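Local coordinates for lipoprotein (Bacteroides vulgatus, PDB 3U6G), which is of unknown function but has an immunoglobulin-like fold and, by its family of PLAT/LH2- and C2-like lipoproteins, may bind calcium, at residues I12-S17 against M72-S77; F23-S28 against L88-I93; V27-A32 against A59-C64. One frame throughout, in Å; residues are numbered along the deposited sequence. Where two conformers were deposited one is given.

Contact 1: I12-S17 against M72-S77; sequences IVIQQS and MTCAGS
The sulfur of Cys74 is met by two isoleucines of the facing strand. Ile14 brings CD1 to within 3.7 Å of Cys74 SG, while Ile12 CG2 lies 4.2 Å from Cys74 SG and 4.0 Å from Cys74 CB. A chi1 of 175° turns SG of Cys74 to the far side from its own nitrogen, which carries the thiol along the strand to the Ile14 methyl. Farther back along the strand, Met72, present as selenomethionine, runs out as an extended chain and lays its selenium against Ile12, with Met72 SE 3.9 Å from Ile12 CG1; the two side chains cross at a slant. Selenium stands in for the sulfur of the natural methionine, whose unbranched, flexible apolar chain can follow the uneven surface made by Ile12, Ile29 and Cys63.

The segments 12-17 and 72-77 run in nearly the same direction, 25° apart, with axes 8.7 Å from each other. That is too far for backbone pairing and right for sheet faces packed through side chains. Ile12 and Ile14 belong to a strand bonded to 60-65 and 87-96, whereas 72-77 is bonded to 24-33, whose Ile29 also touches Cys74. Everything that touches here is buried, and the forces are dispersion and the exclusion of water: shape fixes the fit, and cysteine contributes as a small, polarisable apolar group.

Contact 2: F23-S28 against L88-I93; sequences FEVSVS and LHITVI
Phe23 and Leu88 make a CH-pi contact. Leu88 CB sits over one face of the phenyl ring, 3.7 Å from the centroid of the Phe23 ring and 12° off its normal, so it is centred on the ring. The side chains slide past each other in opposite directions. With chi1 of -65°, Phe23 swings its ring beside its own backbone nitrogen and offers the leucine a flat surface. A phenyl ring suits this place at the entry to the strand, because it also packs on Val78 and Ser80 and on Thr110 in a loop.

The other contacts are between aliphatic methyls. Leu88 CD2 reaches Val25 CG2 tip to tip at 3.7 Å and also lies 3.9 Å from Phe23 CG, so a single methyl bridges ring and valine. In Leu88, chi1 of -172° puts the branch point CG anti to the nitrogen and toward Val25, and CD2 is the methyl that lands between ring and valine. Two residues on, at the next inward position, Ile90 CD1 meets Val25 CG1 end-on at 3.9 Å, with the other valine methyl a little farther off. Valine suits its place because its two methyls can meet two residues at once: CG2 meets Leu88 and CG1 meets Ile90.

Side chains alternate along 88-93: Leu88 and Ile90 point to the strand 24-33, while the intervening His89 turns outward and hydrogen-bonds through ND1 to Glu107 OE1. Gln16 of strand 10-18 packs on both Ile90 and Val25, and Ile56 packs on Val25. Two strands, each bonded within its own layer and facing the other through inward apolar residues, make the β-sandwich core of an immunoglobulin-like fold.

Contact 3: V27-A32 against A59-C64; sequences VSIGGA and ATMSCC
Across the interior of the immunoglobulin-like β-sandwich, strand 24-33 meets strand 60-65 through one isoleucine, Ile29, which faces Cys63 and Met61. Ile29 CG2 lies 3.8 Å from Cys63 SG, and Ile29 CD1 comes within 4.0 Å of Cys63 CB, so both arms of the isoleucine rest on the cysteine. In Cys63, chi1 of -176° stretches the CB-SG bond out opposite to N, and the sulfur meets the CG2 branch. The contact with Met61, a selenomethionine, is looser: Ile29 CD1 is 4.2 Å from Met61 SE, in a side chain modelled in two conformers, so its exact position is less certain.

Isoleucine fits because its short CG2 arm stops at Cys63 SG while its longer arm ends in CD1 between Cys63 CB and the selenium of Met61; cysteine is small and apolar enough to be buried against Ile29. Tyr52 touches both Cys63 and Met61. Beyond Ile29, Gly30 and Gly31 continue the strand through backbone bonds to Thr73 and Ala38. The touches between the two segments are all apolar, with no polar bond between them, and each involves a sulfur- or selenium-bearing side chain.

The three contacts sample one sandwich core from different strand pairs. The centre of contact 1 lies about 6 Å from the centres of contact 2 and contact 3, which are about 11 Å from each other. Contacts 2 and 3 share Val27 and Ser28 on strand 24-33. Strands 10-18, 60-65 and 87-96 supply one side of the packing, 24-33 and 71-80 the other. Along the chain, the segments of contacts 1 and 2 alternate, while both segments of contact 3 fall between those of contact 1. The interleaved order of contacts 1 and 2 brings early and late strands into one core. The outer face of 24-33 and 71-80 packs on the second subunit.

Contact 1: I12-S17 against M72-S77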
ATOM      1  N   ILE A  12       9.209   1.818   8.590  1.00 13.70           N
ATOM      2  CA  ILE A  12       8.591   0.523   8.799  1.00 13.93           C
ATOM      3  C   ILE A  12       9.676  -0.526   8.946  1.00 14.64           C
ATOM      4  O   ILE A  12      10.594  -0.595   8.153  1.00 15.84           O
ATOM      5  CB  ILE A  12       7.698   0.137   7.589  1.00 16.16           C
ATOM      6  CG1 ILE A  12       6.492   1.071   7.498  1.00 20.01           C
ATOM      7  CG2 ILE A  12       7.269  -1.340   7.644  1.00 19.40           C
ATOM      8  CD1 ILE A  12       5.387   0.804   8.478  1.00 23.21           C
ATOM      9  N   VAL A  13       9.547  -1.339   9.984  1.00 14.75           N
ATOM     10  CA  VAL A  13      10.400  -2.493  10.179  1.00 15.03           C
ATOM     11  C   VAL A  13       9.539  -3.739  10.113  1.00 15.86           C
ATOM     12  O   VAL A  13       8.479  -3.789  10.723  1.00 17.11           O
ATOM     13  CB  VAL A  13      11.101  -2.447  11.552  1.00 17.31           C
ATOM     14  CG1 VAL A  13      11.813  -3.799  11.828  1.00 22.19           C
ATOM     15  CG2 VAL A  13      12.088  -1.305  11.594  1.00 16.72           C
ATOM     16  N   ILE A  14       9.995  -4.740   9.356  1.00 17.03           N
ATOM     17  CA  ILE A  14       9.298  -6.023   9.273  1.00 17.20           C
ATOM     18  C   ILE A  14      10.226  -7.136   9.732  1.00 17.79           C
ATOM     19  O   ILE A  14      11.384  -7.204   9.309  1.00 20.84           O
ATOM     20  CB  ILE A  14       8.815  -6.324   7.831  1.00 20.24           C
ATOM     21  CG1 ILE A  14       7.927  -5.181   7.332  1.00 22.73           C
ATOM     22  CG2 ILE A  14       8.078  -7.645   7.793  1.00 22.24           C
ATOM     23  CD1 ILE A  14       7.626  -5.212   5.860  1.00 28.76           C
ATOM     24  N   GLN A  15       9.715  -7.989  10.617  1.00 19.90           N
ATOM     25  CA  GLN A  15      10.457  -9.173  11.060  1.00 21.32           C
ATOM     26  C   GLN A  15       9.577 -10.399  10.910  1.00 25.59           C
ATOM     27  O   GLN A  15       8.405 -10.345  11.210  1.00 26.96           O
ATOM     28  CB  GLN A  15      10.851  -9.046  12.525  1.00 25.49           C
ATOM     29  CG  GLN A  15      11.804  -7.906  12.817  1.00 27.93           C
ATOM     30  CD  GLN A  15      12.289  -7.898  14.253  1.00 33.14           C
ATOM     31  OE1 GLN A  15      11.493  -7.841  15.189  1.00 37.19           O
ATOM     32  NE2 GLN A  15      13.605  -7.949  14.434  1.00 44.24           N
ATOM     33  N   GLN A  16      10.150 -11.514  10.479  1.00 25.11           N
ATOM     34  CA  GLN A  16       9.384 -12.751  10.400  1.00 27.56           C
ATOM     35  C   GLN A  16      10.115 -13.852  11.136  1.00 30.02           C
ATOM     36  O   GLN A  16      11.326 -13.787  11.281  1.00 25.73           O
ATOM     37  CB  GLN A  16       9.141 -13.167   8.947  1.00 25.82           C
ATOM     38  CG  GLN A  16      10.411 -13.379   8.138  1.00 27.00           C
ATOM     39  CD  GLN A  16      10.159 -14.136   6.856  1.00 24.29           C
ATOM     40  OE1 GLN A  16       9.069 -14.677   6.641  1.00 29.85           O
ATOM     41  NE2 GLN A  16      11.168 -14.171   5.981  1.00 31.08           N
ATOM     42  N   SER A  17       9.346 -14.849  11.581  1.00 28.82           N
ATOM     43  CA  SER A  17       9.873 -16.024  12.268  0.50 26.60           C
ATOM     44  C   SER A  17       8.930 -17.201  12.057  1.00 22.35           C
ATOM     45  O   SER A  17       7.738 -17.018  11.791  1.00 26.76           O
ATOM     46  CB  SER A  17      10.035 -15.741  13.767  0.50 25.05           C
ATOM     47  OG  SER A  17       8.821 -15.284  14.351  0.50 19.94           O
HETATM   48  N   MSE A  72       3.277   7.025   5.987  1.00 13.96           N
HETATM   49  CA  MSE A  72       3.917   5.872   5.385  1.00 13.07           C
HETATM   50  C   MSE A  72       3.029   4.664   5.664  1.00 13.17           C
HETATM   51  O   MSE A  72       2.419   4.575   6.720  1.00 16.18           O
HETATM   52  CB  MSE A  72       5.341   5.656   5.932  1.00 16.86           C
HETATM   53  CG  MSE A  72       6.343   4.712   5.084  1.00 22.03           C
HETATM   54 SE   MSE A  72       7.853   4.437   6.080  0.75 19.63          SE
HETATM   55  CE  MSE A  72       8.948   3.845   4.615  1.00 25.68           C
ATOM     56  N   THR A  73       2.943   3.776   4.684  1.00 13.69           N
ATOM     57  CA  THR A  73       2.085   2.583   4.719  0.50 15.25           C
ATOM     58  C   THR A  73       2.830   1.349   4.271  1.00 14.68           C
ATOM     59  O   THR A  73       3.706   1.445   3.406  1.00 15.92           O
ATOM     60  CB  THR A  73       0.928   2.710   3.711  0.50 16.57           C
ATOM     61  OG1 THR A  73       1.447   2.975   2.391  0.50 19.42           O
ATOM     62  CG2 THR A  73      -0.000   3.815   4.117  0.50 18.55           C
ATOM     63  N   CYS A  74       2.460   0.194   4.817  1.00 15.11           N
ATOM     64  CA  CYS A  74       2.980  -1.087   4.400  1.00 15.45           C
ATOM     65  C   CYS A  74       1.793  -2.026   4.299  1.00 16.69           C
ATOM     66  O   CYS A  74       1.064  -2.215   5.287  1.00 18.71           O
ATOM     67  CB  CYS A  74       3.985  -1.618   5.430  1.00 18.66           C
ATOM     68  SG  CYS A  74       4.607  -3.287   5.080  1.00 19.40           S
ATOM     69  N   ALA A  75       1.589  -2.563   3.101  1.00 15.49           N
ATOM     70  CA  ALA A  75       0.573  -3.588   2.841  1.00 17.20           C
ATOM     71  C   ALA A  75       1.258  -4.878   2.472  1.00 17.73           C
ATOM     72  O   ALA A  75       2.189  -4.899   1.682  1.00 20.90           O
ATOM     73  CB  ALA A  75      -0.379  -3.156   1.714  1.00 21.39           C
ATOM     74  N   GLY A  76       0.799  -5.975   3.046  1.00 19.39           N
ATOM     75  CA  GLY A  76       1.443  -7.243   2.805  1.00 22.03           C
ATOM     76  C   GLY A  76       0.499  -8.391   2.533  1.00 19.27           C
ATOM     77  O   GLY A  76      -0.679  -8.348   2.865  1.00 18.18           O
ATOM     78  N   SER A  77       1.065  -9.416   1.909  1.00 18.99           N
ATOM     79  CA  SER A  77       0.349 -10.672   1.754  0.50 17.18           C
ATOM     80  C   SER A  77       1.223 -11.808   2.213  1.00 19.47           C
ATOM     81  O   SER A  77       2.451 -11.790   2.085  1.00 17.64           O
ATOM     82  CB  SER A  77      -0.094 -10.920   0.312  0.50 18.18           C
ATOM     83  OG  SER A  77       1.024 -11.167  -0.504  0.50 19.07           O
TER

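Contact 2: F23-S28 against L88-I93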
ATOM      1  N   PHE A  23       6.187 -20.271   3.646  1.00 22.68           N
ATOM      2  CA  PHE A  23       5.336 -19.113   3.382  1.00 21.71           C
ATOM      3  C   PHE A  23       6.014 -18.134   2.429  1.00 21.67           C
ATOM      4  O   PHE A  23       7.226 -17.950   2.470  1.00 22.92           O
ATOM      5  CB  PHE A  23       5.037 -18.345   4.674  1.00 22.16           C
ATOM      6  CG  PHE A  23       4.218 -19.109   5.681  1.00 20.63           C
ATOM      7  CD1 PHE A  23       4.832 -19.991   6.549  1.00 26.23           C
ATOM      8  CD2 PHE A  23       2.845 -18.913   5.784  1.00 22.30           C
ATOM      9  CE1 PHE A  23       4.091 -20.683   7.510  1.00 26.51           C
ATOM     10  CE2 PHE A  23       2.103 -19.580   6.734  1.00 24.50           C
ATOM     11  CZ  PHE A  23       2.734 -20.487   7.598  1.00 26.51           C
ATOM     12  N   GLU A  24       5.205 -17.510   1.582  1.00 20.46           N
ATOM     13  CA  GLU A  24       5.654 -16.388   0.765  0.50 20.59           C
ATOM     14  C   GLU A  24       5.067 -15.111   1.361  1.00 18.44           C
ATOM     15  O   GLU A  24       3.852 -14.996   1.532  1.00 19.75           O
ATOM     16  CB  GLU A  24       5.219 -16.568  -0.696  0.50 21.85           C
ATOM     17  CG  GLU A  24       5.960 -17.684  -1.426  0.50 22.12           C
ATOM     18  N   VAL A  25       5.936 -14.167   1.703  1.00 19.38           N
ATOM     19  CA  VAL A  25       5.525 -12.908   2.305  1.00 18.43           C
ATOM     20  C   VAL A  25       6.007 -11.768   1.421  1.00 17.43           C
ATOM     21  O   VAL A  25       7.207 -11.626   1.182  1.00 20.58           O
ATOM     22  CB  VAL A  25       6.124 -12.727   3.715  1.00 18.75           C
ATOM     23  CG1 VAL A  25       5.572 -11.453   4.339  1.00 21.74           C
ATOM     24  CG2 VAL A  25       5.825 -13.958   4.595  1.00 22.52           C
ATOM     25  N   SER A  26       5.072 -10.983   0.911  1.00 19.92           N
ATOM     26  CA  SER A  26       5.377  -9.854   0.041  0.50 19.30           C
ATOM     27  C   SER A  26       4.822  -8.583   0.655  1.00 20.55           C
ATOM     28  O   SER A  26       3.760  -8.623   1.268  1.00 21.69           O
ATOM     29  CB  SER A  26       4.761 -10.081  -1.337  0.50 20.73           C
ATOM     30  OG  SER A  26       5.409 -11.149  -1.995  0.50 22.12           O
ATOM     31  N   VAL A  27       5.529  -7.466   0.484  1.00 16.49           N
ATOM     32  CA  VAL A  27       5.039  -6.186   0.966  1.00 17.34           C
ATOM     33  C   VAL A  27       5.185  -5.099  -0.097  1.00 16.01           C
ATOM     34  O   VAL A  27       6.065  -5.169  -0.949  1.00 17.77           O
ATOM     35  CB  VAL A  27       5.730  -5.723   2.276  1.00 19.56           C
ATOM     36  CG1 VAL A  27       5.497  -6.738   3.404  1.00 23.61           C
ATOM     37  CG2 VAL A  27       7.226  -5.416   2.049  1.00 19.88           C
ATOM     38  N   SER A  28       4.275  -4.139  -0.003  1.00 15.87           N
ATOM     39  CA  SER A  28       4.338  -2.906  -0.773  0.50 17.23           C
ATOM     40  C   SER A  28       4.344  -1.751   0.216  1.00 16.12           C
ATOM     41  O   SER A  28       3.545  -1.709   1.149  1.00 17.75           O
ATOM     42  CB  SER A  28       3.166  -2.795  -1.736  0.50 20.36           C
ATOM     43  OG  SER A  28       3.382  -3.630  -2.862  0.50 21.00           O
ATOM     44  N   LEU A  88       3.955 -19.241  11.119  1.00 30.36           N
ATOM     45  CA  LEU A  88       4.720 -18.034  10.816  1.00 27.34           C
ATOM     46  C   LEU A  88       4.329 -16.893  11.741  1.00 23.86           C
ATOM     47  O   LEU A  88       3.137 -16.650  11.974  1.00 28.19           O
ATOM     48  CB  LEU A  88       4.487 -17.583   9.374  1.00 28.92           C
ATOM     49  CG  LEU A  88       5.376 -16.431   8.883  1.00 28.45           C
ATOM     50  CD1 LEU A  88       6.783 -16.915   8.643  1.00 29.22           C
ATOM     51  CD2 LEU A  88       4.805 -15.807   7.609  1.00 26.23           C
ATOM     52  N   HIS A  89       5.350 -16.216  12.257  1.00 25.08           N
ATOM     53  CA  HIS A  89       5.044 -14.961  12.898  0.50 26.08           C
ATOM     54  C   HIS A  89       5.632 -13.794  12.133  1.00 23.21           C
ATOM     55  O   HIS A  89       6.718 -13.826  11.586  1.00 28.52           O
ATOM     56  CB  HIS A  89       5.405 -14.941  14.373  0.50 20.02           C
ATOM     57  CG  HIS A  89       4.751 -13.826  15.129  0.50 17.95           C
ATOM     58  ND1 HIS A  89       3.615 -14.005  15.887  0.50 18.82           N
ATOM     59  CD2 HIS A  89       5.076 -12.515  15.244  0.50 19.52           C
ATOM     60  CE1 HIS A  89       3.268 -12.858  16.438  0.50 22.27           C
ATOM     61  NE2 HIS A  89       4.132 -11.934  16.054  0.50 21.24           N
ATOM     62  N   ILE A  90       4.787 -12.772  12.018  1.00 25.10           N
ATOM     63  CA  ILE A  90       5.137 -11.526  11.317  1.00 24.62           C
ATOM     64  C   ILE A  90       4.912 -10.383  12.296  1.00 22.43           C
ATOM     65  O   ILE A  90       3.845 -10.297  12.905  1.00 23.49           O
ATOM     66  CB  ILE A  90       4.257 -11.270  10.057  1.00 24.62           C
ATOM     67  CG1 ILE A  90       4.611 -12.252   8.939  1.00 29.47           C
ATOM     68  CG2 ILE A  90       4.414  -9.827   9.554  1.00 28.50           C
ATOM     69  CD1 ILE A  90       5.886 -11.914   8.185  1.00 33.84           C
ATOM     70  N   THR A  91       5.929  -9.534  12.458  1.00 20.25           N
ATOM     71  CA  THR A  91       5.793  -8.278  13.185  1.00 18.24           C
ATOM     72  C   THR A  91       6.107  -7.118  12.241  1.00 16.91           C
ATOM     73  O   THR A  91       7.119  -7.138  11.542  1.00 19.76           O
ATOM     74  CB  THR A  91       6.750  -8.204  14.369  1.00 20.68           C
ATOM     75  OG1 THR A  91       6.507  -9.299  15.259  1.00 23.98           O
ATOM     76  CG2 THR A  91       6.580  -6.883  15.122  1.00 21.68           C
ATOM     77  N   VAL A  92       5.219  -6.134  12.197  1.00 18.67           N
ATOM     78  CA  VAL A  92       5.452  -4.920  11.416  1.00 18.37           C
ATOM     79  C   VAL A  92       5.283  -3.723  12.345  1.00 16.71           C
ATOM     80  O   VAL A  92       4.238  -3.577  12.981  1.00 18.93           O
ATOM     81  CB  VAL A  92       4.479  -4.798  10.235  1.00 20.59           C
ATOM     82  CG1 VAL A  92       4.839  -3.575   9.395  1.00 19.91           C
ATOM     83  CG2 VAL A  92       4.498  -6.062   9.381  1.00 20.66           C
ATOM     84  N   ILE A  93       6.316  -2.890  12.449  1.00 14.88           N
ATOM     85  CA  ILE A  93       6.317  -1.773  13.376  1.00 14.78           C
ATOM     86  C   ILE A  93       6.471  -0.499  12.566  1.00 14.60           C
ATOM     87  O   ILE A  93       7.317  -0.407  11.679  1.00 14.89           O
ATOM     88  CB  ILE A  93       7.452  -1.857  14.423  1.00 15.09           C
ATOM     89  CG1 ILE A  93       7.477  -3.216  15.119  1.00 17.71           C
ATOM     90  CG2 ILE A  93       7.309  -0.707  15.450  1.00 17.51           C
ATOM     91  CD1 ILE A  93       8.738  -3.469  15.956  1.00 18.02           C
TER

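Contact 3: V27-A32 against A59-C64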
ATOM      1  N   VAL A  27       5.529  -7.466   0.484  1.00 16.49           N
ATOM      2  CA  VAL A  27       5.039  -6.186   0.966  1.00 17.34           C
ATOM      3  C   VAL A  27       5.185  -5.099  -0.097  1.00 16.01           C
ATOM      4  O   VAL A  27       6.065  -5.169  -0.949  1.00 17.77           O
ATOM      5  CB  VAL A  27       5.730  -5.723   2.276  1.00 19.56           C
ATOM      6  CG1 VAL A  27       5.497  -6.738   3.404  1.00 23.61           C
ATOM      7  CG2 VAL A  27       7.226  -5.416   2.049  1.00 19.88           C
ATOM      8  N   SER A  28       4.275  -4.139  -0.003  1.00 15.87           N
ATOM      9  CA  SER A  28       4.338  -2.906  -0.773  0.50 17.23           C
ATOM     10  C   SER A  28       4.344  -1.751   0.216  1.00 16.12           C
ATOM     11  O   SER A  28       3.545  -1.709   1.149  1.00 17.75           O
ATOM     12  CB  SER A  28       3.166  -2.795  -1.736  0.50 20.36           C
ATOM     13  OG  SER A  28       3.382  -3.630  -2.862  0.50 21.00           O
ATOM     14  N   ILE A  29       5.302  -0.844   0.035  1.00 14.83           N
ATOM     15  CA  ILE A  29       5.523   0.257   0.959  1.00 15.46           C
ATOM     16  C   ILE A  29       5.529   1.568   0.181  1.00 14.38           C
ATOM     17  O   ILE A  29       6.051   1.637  -0.928  1.00 15.46           O
ATOM     18  CB  ILE A  29       6.860   0.073   1.713  1.00 17.29           C
ATOM     19  CG1 ILE A  29       6.757  -1.146   2.632  1.00 18.07           C
ATOM     20  CG2 ILE A  29       7.248   1.359   2.486  1.00 17.44           C
ATOM     21  CD1 ILE A  29       8.089  -1.662   3.121  1.00 21.31           C
ATOM     22  N   GLY A  30       4.860   2.569   0.731  1.00 13.96           N
ATOM     23  CA  GLY A  30       4.897   3.890   0.167  1.00 15.36           C
ATOM     24  C   GLY A  30       4.586   4.920   1.220  1.00 14.11           C
ATOM     25  O   GLY A  30       4.161   4.605   2.322  1.00 16.52           O
ATOM     26  N   GLY A  31       4.773   6.176   0.878  1.00 14.62           N
ATOM     27  CA  GLY A  31       4.392   7.261   1.770  1.00 14.36           C
ATOM     28  C   GLY A  31       4.097   8.509   0.979  1.00 13.63           C
ATOM     29  O   GLY A  31       4.082   8.486  -0.261  1.00 14.99           O
ATOM     30  N   ALA A  32       3.884   9.601   1.701  1.00 13.15           N
ATOM     31  CA  ALA A  32       3.595  10.870   1.081  1.00 13.46           C
ATOM     32  C   ALA A  32       4.235  12.012   1.821  1.00 13.54           C
ATOM     33  O   ALA A  32       4.337  11.990   3.046  1.00 14.10           O
ATOM     34  CB  ALA A  32       2.081  11.098   1.046  1.00 16.06           C
ATOM     35  N   ALA A  59      15.465 -12.260   7.930  1.00 30.78           N
ATOM     36  CA  ALA A  59      14.810 -12.094   9.228  1.00 31.18           C
ATOM     37  C   ALA A  59      14.237 -10.682   9.454  1.00 30.02           C
ATOM     38  O   ALA A  59      13.180 -10.558  10.075  1.00 29.60           O
ATOM     39  CB  ALA A  59      15.757 -12.461  10.369  1.00 38.35           C
ATOM     40  N   THR A  60      14.939  -9.642   8.983  1.00 27.88           N
ATOM     41  CA  THR A  60      14.534  -8.245   9.185  1.00 25.46           C
ATOM     42  C   THR A  60      14.741  -7.379   7.948  1.00 25.37           C
ATOM     43  O   THR A  60      15.768  -7.456   7.277  1.00 31.90           O
ATOM     44  CB  THR A  60      15.321  -7.559  10.351  1.00 26.04           C
ATOM     45  OG1 THR A  60      15.326  -8.404  11.502  1.00 30.77           O
ATOM     46  CG2 THR A  60      14.708  -6.198  10.716  1.00 25.17           C
HETATM   47  N   MSE A  61      13.750  -6.547   7.665  1.00 22.34           N
HETATM   48  CA  MSE A  61      13.917  -5.507   6.668  0.50 22.51           C
HETATM   49  C   MSE A  61      13.307  -4.216   7.182  1.00 21.42           C
HETATM   50  O   MSE A  61      12.368  -4.210   7.962  1.00 21.15           O
HETATM   51  CB  MSE A  61      13.321  -5.925   5.326  0.50 26.26           C
HETATM   52  CG  MSE A  61      11.822  -5.949   5.267  0.50 28.99           C
HETATM   53 SE   MSE A  61      11.040  -4.227   4.761  0.38 45.77          SE
HETATM   54  CE  MSE A  61      12.521  -3.429   3.845  0.50 23.22           C
ATOM     55  N   SER A  62      13.890  -3.106   6.768  1.00 20.48           N
ATOM     56  CA  SER A  62      13.323  -1.831   7.119  1.00 21.10           C
ATOM     57  C   SER A  62      13.381  -0.874   5.946  1.00 19.72           C
ATOM     58  O   SER A  62      14.218  -1.011   5.039  1.00 23.71           O
ATOM     59  CB  SER A  62      14.025  -1.237   8.335  1.00 26.85           C
ATOM     60  OG  SER A  62      15.401  -1.144   8.095  1.00 34.14           O
ATOM     61  N   CYS A  63      12.508   0.117   6.014  1.00 18.44           N
ATOM     62  CA  CYS A  63      12.365   1.124   4.983  1.00 17.98           C
ATOM     63  C   CYS A  63      11.997   2.431   5.686  1.00 16.38           C
ATOM     64  O   CYS A  63      11.172   2.429   6.584  1.00 19.24           O
ATOM     65  CB  CYS A  63      11.253   0.696   3.981  1.00 17.78           C
ATOM     66  SG  CYS A  63      11.067   1.834   2.581  1.00 23.26           S
ATOM     67  N   CYS A  64      12.608   3.549   5.303  1.00 15.14           N
ATOM     68  CA  CYS A  64      12.253   4.833   5.882  1.00 15.24           C
ATOM     69  C   CYS A  64      12.184   5.907   4.830  1.00 14.83           C
ATOM     70  O   CYS A  64      12.611   5.705   3.683  1.00 15.86           O
ATOM     71  CB  CYS A  64      13.243   5.244   6.987  1.00 15.99           C
ATOM     72  SG  CYS A  64      14.898   5.639   6.381  1.00 19.77           S
TER